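Local coordinates for protein acetyltransferase (Bacillus cereus, PDB 1Y9W) that probably transfers an acyl group, most likely acetyl from acetyl-CoA as in other GNAT-family enzymes, to an acceptor that is not identified, at residues A[38-43]-A[89-94]; A[83-88]-A[111-116]. All coordinates share one frame; numbering follows the deposited sequence.

Contact 1 (A[38-43]-A[89-94]); sequences EEVSLV and EGIAKE
L42 on the strand and I91 on the helix reach toward each other and meet tip to tip, with V40 joining from two residues back along the strand. From its base, L42 leans CB on L84, two helical turns before I91. The first torsion swings CG away from the carbonyl carbon (chi1 -67°), and CG then stands 4.0 Å from I91 CD1. Beyond the fork the same methyl is shared: L42 CD1 lies 3.8 Å from I91 CD1, and L42 CD2 is also 3.8 Å from I91 CD1. L42 CD1 also reaches E87. One isoleucine methyl thus sits against the branched end of the leucine, touching both prongs and the carbon that joins them. I91 delivers it on an extended arm, chi2 177°, which carries CD1 out from the helix toward the sheet. V40 gives a looser second touch, its CG2 4.2 Å from I91 CD1. No hydrogen bond crosses between the segments; apolar side chains make the contact, spanning the 8.7 Å between V40 CA and I91 CA. E38 makes a salt bridge to K95, just past the helix. L42 and V43 also pair in an antiparallel ladder with a strand of the second subunit. This is a layered alpha/beta arrangement, in which helix 80-94 packs on one face of the mixed GNAT sheet at its strand 38-45.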
# COMPACT_ATOMS: atom_id res chain seq x y z
N GLU A 38 2.08 -3.26 -14.05
CA GLU A 38 2.77 -4.52 -14.24
C GLU A 38 3.44 -5.00 -12.96
O GLU A 38 4.07 -4.23 -12.24
CB GLU A 38 3.82 -4.37 -15.34
CG GLU A 38 4.65 -5.60 -15.56
CD GLU A 38 5.74 -5.40 -16.59
OE1 GLU A 38 6.56 -6.32 -16.77
OE2 GLU A 38 5.79 -4.32 -17.21
N GLU A 39 3.28 -6.29 -12.68
CA GLU A 39 3.89 -6.91 -11.51
C GLU A 39 5.22 -7.50 -11.96
O GLU A 39 5.34 -7.97 -13.09
CB GLU A 39 3.01 -8.03 -10.96
CG GLU A 39 1.81 -7.57 -10.16
CD GLU A 39 0.92 -8.73 -9.73
OE1 GLU A 39 0.27 -9.35 -10.61
OE2 GLU A 39 0.87 -9.04 -8.52
N VAL A 40 6.21 -7.46 -11.09
CA VAL A 40 7.52 -8.00 -11.41
C VAL A 40 8.05 -8.74 -10.20
O VAL A 40 7.81 -8.33 -9.06
CB VAL A 40 8.50 -6.89 -11.79
CG1 VAL A 40 8.58 -5.88 -10.67
CG2 VAL A 40 9.88 -7.47 -12.07
N SER A 41 8.75 -9.85 -10.43
CA SER A 41 9.32 -10.61 -9.32
C SER A 41 10.52 -11.40 -9.78
O SER A 41 10.56 -11.90 -10.91
CB SER A 41 8.28 -11.56 -8.71
OG SER A 41 8.12 -12.73 -9.48
N LEU A 42 11.49 -11.51 -8.89
CA LEU A 42 12.71 -12.25 -9.17
C LEU A 42 12.91 -13.27 -8.07
O LEU A 42 12.59 -13.00 -6.91
CB LEU A 42 13.92 -11.31 -9.21
CG LEU A 42 13.97 -10.29 -10.35
CD1 LEU A 42 15.28 -9.53 -10.29
CD2 LEU A 42 13.85 -11.01 -11.69
N VAL A 43 13.42 -14.44 -8.43
CA VAL A 43 13.68 -15.46 -7.44
C VAL A 43 15.04 -16.08 -7.64
O VAL A 43 15.53 -16.19 -8.77
CB VAL A 43 12.62 -16.62 -7.48
CG1 VAL A 43 11.28 -16.11 -6.99
CG2 VAL A 43 12.50 -17.18 -8.89
N GLU A 89 15.96 -3.23 -9.33
CA GLU A 89 16.03 -1.79 -9.59
C GLU A 89 16.38 -1.60 -11.07
O GLU A 89 15.81 -0.75 -11.76
CB GLU A 89 17.10 -1.12 -8.73
CG GLU A 89 16.98 -1.45 -7.26
CD GLU A 89 17.90 -0.63 -6.39
OE1 GLU A 89 19.07 -0.40 -6.79
OE2 GLU A 89 17.46 -0.21 -5.29
N GLY A 90 17.33 -2.40 -11.55
CA GLY A 90 17.73 -2.32 -12.94
C GLY A 90 16.55 -2.54 -13.87
O GLY A 90 16.39 -1.84 -14.86
N ILE A 91 15.72 -3.53 -13.54
CA ILE A 91 14.55 -3.81 -14.36
C ILE A 91 13.64 -2.60 -14.37
O ILE A 91 13.05 -2.25 -15.39
CB ILE A 91 13.76 -5.02 -13.82
CG1 ILE A 91 14.66 -6.26 -13.76
CG2 ILE A 91 12.56 -5.28 -14.71
CD1 ILE A 91 13.98 -7.48 -13.17
N ALA A 92 13.53 -1.95 -13.21
CA ALA A 92 12.68 -0.77 -13.07
C ALA A 92 13.25 0.37 -13.91
O ALA A 92 12.52 1.05 -14.62
CB ALA A 92 12.60 -0.35 -11.61
N LYS A 93 14.56 0.57 -13.79
CA LYS A 93 15.25 1.62 -14.53
C LYS A 93 15.08 1.41 -16.03
O LYS A 93 14.88 2.36 -16.78
CB LYS A 93 16.74 1.60 -14.16
CG LYS A 93 17.52 2.82 -14.60
CD LYS A 93 19.00 2.70 -14.26
CE LYS A 93 19.25 2.44 -12.76
NZ LYS A 93 18.95 1.04 -12.34
N GLU A 94 15.14 0.15 -16.45
CA GLU A 94 14.99 -0.22 -17.86
C GLU A 94 13.58 0.02 -18.42
O GLU A 94 13.42 0.30 -19.61
CB GLU A 94 15.37 -1.70 -18.03
CG GLU A 94 15.10 -2.29 -19.41
CD GLU A 94 15.93 -1.64 -20.51
OE1 GLU A 94 17.16 -1.50 -20.33
OE2 GLU A 94 15.34 -1.29 -21.57

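Contact 2 (A[83-88]-A[111-116]); sequences QLLHEI and EFYKKH
The two backbones stand nearest at L85 and H116, whose CA atoms lie 8.7 Å apart. Across that gap L85 sends a single methyl. With CG anti to the backbone N (chi1 -173°), its CD2 arrives among three ring-bearing side chains: 3.7 Å from F112 CE2, 3.8 Å from H116 CB, and more loosely 4.3 Å from Y113 CD1. L85 and F112 extend to meet each other, CD2 against CE2. The receiving side is itself tightly organised. H116 ND1 donates to F112 O at 2.7 Å, a fairly straight bond (156° at the hydrogen) that lies close to the imidazole plane, although the donor is tilted 29° from the carbonyl plane. The same nitrogen stands 4.0 Å above the F112 ring, over its centre, while F112 CD2 lies 3.6 Å above the middle of the Y113 ring. The imidazole thus overlies one face of the phenyl ring, whereas F112 turns its CD2 edge to the face of Y113. Outside the segments, H116 NE2 is hydrogen-bonded to S82 OG, on the same helix as L85. L85 also packs on I66 and Y118. The chemistry implies a division of labour: the touch between these segments is apolar and undirected, whereas hydrogen bonds at both imidazole nitrogens fix the rotation of the ring against which the leucine methyl rests.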
# COMPACT_ATOMS: atom_id res chain seq x y z
N GLN A 83 21.58 -8.57 -3.91
CA GLN A 83 21.59 -8.99 -5.31
C GLN A 83 20.21 -8.81 -5.96
O GLN A 83 20.09 -8.32 -7.09
CB GLN A 83 21.99 -10.46 -5.35
CG GLN A 83 22.87 -10.87 -6.51
CD GLN A 83 23.17 -12.37 -6.47
OE1 GLN A 83 23.62 -12.90 -5.45
NE2 GLN A 83 22.92 -13.05 -7.59
N LEU A 84 19.17 -9.23 -5.25
CA LEU A 84 17.81 -9.14 -5.74
C LEU A 84 17.35 -7.69 -5.85
O LEU A 84 16.67 -7.30 -6.80
CB LEU A 84 16.87 -9.90 -4.81
CG LEU A 84 17.02 -11.42 -4.90
CD1 LEU A 84 16.46 -12.10 -3.66
CD2 LEU A 84 16.33 -11.88 -6.16
N LEU A 85 17.72 -6.89 -4.86
CA LEU A 85 17.34 -5.49 -4.85
C LEU A 85 17.99 -4.78 -6.02
O LEU A 85 17.33 -4.10 -6.79
CB LEU A 85 17.78 -4.84 -3.54
CG LEU A 85 17.32 -3.41 -3.29
CD1 LEU A 85 15.80 -3.35 -3.30
CD2 LEU A 85 17.87 -2.94 -1.95
N HIS A 86 19.30 -4.96 -6.16
CA HIS A 86 20.02 -4.33 -7.26
C HIS A 86 19.43 -4.75 -8.60
O HIS A 86 19.23 -3.93 -9.49
CB HIS A 86 21.50 -4.73 -7.21
CG HIS A 86 22.28 -4.26 -8.40
ND1 HIS A 86 22.57 -2.93 -8.62
CD2 HIS A 86 22.79 -4.94 -9.45
CE1 HIS A 86 23.22 -2.81 -9.77
NE2 HIS A 86 23.37 -4.01 -10.29
N GLU A 87 19.13 -6.04 -8.71
CA GLU A 87 18.58 -6.59 -9.93
C GLU A 87 17.19 -6.07 -10.28
O GLU A 87 16.90 -5.79 -11.45
CB GLU A 87 18.51 -8.11 -9.83
CG GLU A 87 18.35 -8.78 -11.18
CD GLU A 87 19.64 -9.42 -11.66
OE1 GLU A 87 20.71 -8.78 -11.56
OE2 GLU A 87 19.58 -10.58 -12.15
N ILE A 88 16.32 -5.93 -9.29
CA ILE A 88 15.00 -5.46 -9.63
C ILE A 88 15.00 -3.96 -9.90
O ILE A 88 14.15 -3.47 -10.63
CB ILE A 88 13.96 -5.84 -8.56
CG1 ILE A 88 12.56 -5.83 -9.20
CG2 ILE A 88 14.05 -4.90 -7.37
CD1 ILE A 88 11.43 -6.35 -8.32
N GLU A 111 17.40 -0.83 8.09
CA GLU A 111 18.75 -0.35 7.85
C GLU A 111 19.33 -1.03 6.61
O GLU A 111 20.31 -0.58 6.04
CB GLU A 111 19.65 -0.59 9.08
CG GLU A 111 19.88 -2.04 9.48
CD GLU A 111 18.61 -2.76 9.92
OE1 GLU A 111 17.82 -2.17 10.69
OE2 GLU A 111 18.41 -3.92 9.50
N PHE A 112 18.71 -2.12 6.19
CA PHE A 112 19.16 -2.81 4.99
C PHE A 112 18.97 -1.86 3.82
O PHE A 112 19.87 -1.65 3.02
CB PHE A 112 18.33 -4.07 4.75
CG PHE A 112 18.57 -4.72 3.42
CD1 PHE A 112 19.68 -5.52 3.20
CD2 PHE A 112 17.67 -4.51 2.36
CE1 PHE A 112 19.91 -6.11 1.96
CE2 PHE A 112 17.89 -5.10 1.11
CZ PHE A 112 19.01 -5.90 0.91
N TYR A 113 17.77 -1.28 3.74
CA TYR A 113 17.42 -0.35 2.67
C TYR A 113 18.16 0.98 2.79
O TYR A 113 18.51 1.60 1.79
CB TYR A 113 15.92 -0.12 2.67
CG TYR A 113 15.15 -1.41 2.51
CD1 TYR A 113 15.10 -2.06 1.28
CD2 TYR A 113 14.50 -1.99 3.59
CE1 TYR A 113 14.42 -3.26 1.13
CE2 TYR A 113 13.81 -3.19 3.45
CZ TYR A 113 13.78 -3.82 2.22
OH TYR A 113 13.07 -5.00 2.08
N LYS A 114 18.37 1.40 4.03
CA LYS A 114 19.07 2.64 4.33
C LYS A 114 20.49 2.49 3.79
O LYS A 114 21.05 3.41 3.19
CB LYS A 114 19.08 2.84 5.86
CG LYS A 114 19.41 4.25 6.34
CD LYS A 114 20.88 4.55 6.22
CE LYS A 114 21.22 5.91 6.81
NZ LYS A 114 22.70 6.18 6.71
N LYS A 115 21.05 1.31 4.00
CA LYS A 115 22.40 0.98 3.56
C LYS A 115 22.47 0.88 2.03
O LYS A 115 23.54 0.95 1.45
CB LYS A 115 22.82 -0.35 4.20
CG LYS A 115 24.15 -0.89 3.77
CD LYS A 115 24.34 -2.31 4.26
CE LYS A 115 25.69 -2.89 3.80
NZ LYS A 115 25.81 -3.06 2.31
N HIS A 116 21.32 0.72 1.39
CA HIS A 116 21.29 0.61 -0.06
C HIS A 116 20.83 1.85 -0.80
O HIS A 116 20.26 1.74 -1.88
CB HIS A 116 20.44 -0.58 -0.48
CG HIS A 116 21.14 -1.90 -0.33
ND1 HIS A 116 21.37 -2.48 0.90
CD2 HIS A 116 21.72 -2.71 -1.24
CE1 HIS A 116 22.07 -3.59 0.74
NE2 HIS A 116 22.30 -3.75 -0.55

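Overall arrangement
Helix 80-94 is the shared element: its later part serves contact 1, its earlier part contact 2, and the two centres are 13 Å apart. They join directly, since V40 CG1 of contact 1 lies 3.7 Å from I88 CD1 of contact 2. The helix meets strand 38-45, outermost in this chain but continued by a strand of the second subunit, through one contact and helix 110-115 through the other, and also rests on strand 63-71. K138 ties the regions further, making a salt bridge to E89 and a hydrogen bond to H116 O. The turn entering helix 80-94 carries an R-x-x-G-x-G sequence, which in GNAT enzymes binds the pyrophosphate of acetyl-CoA, and probably does so here.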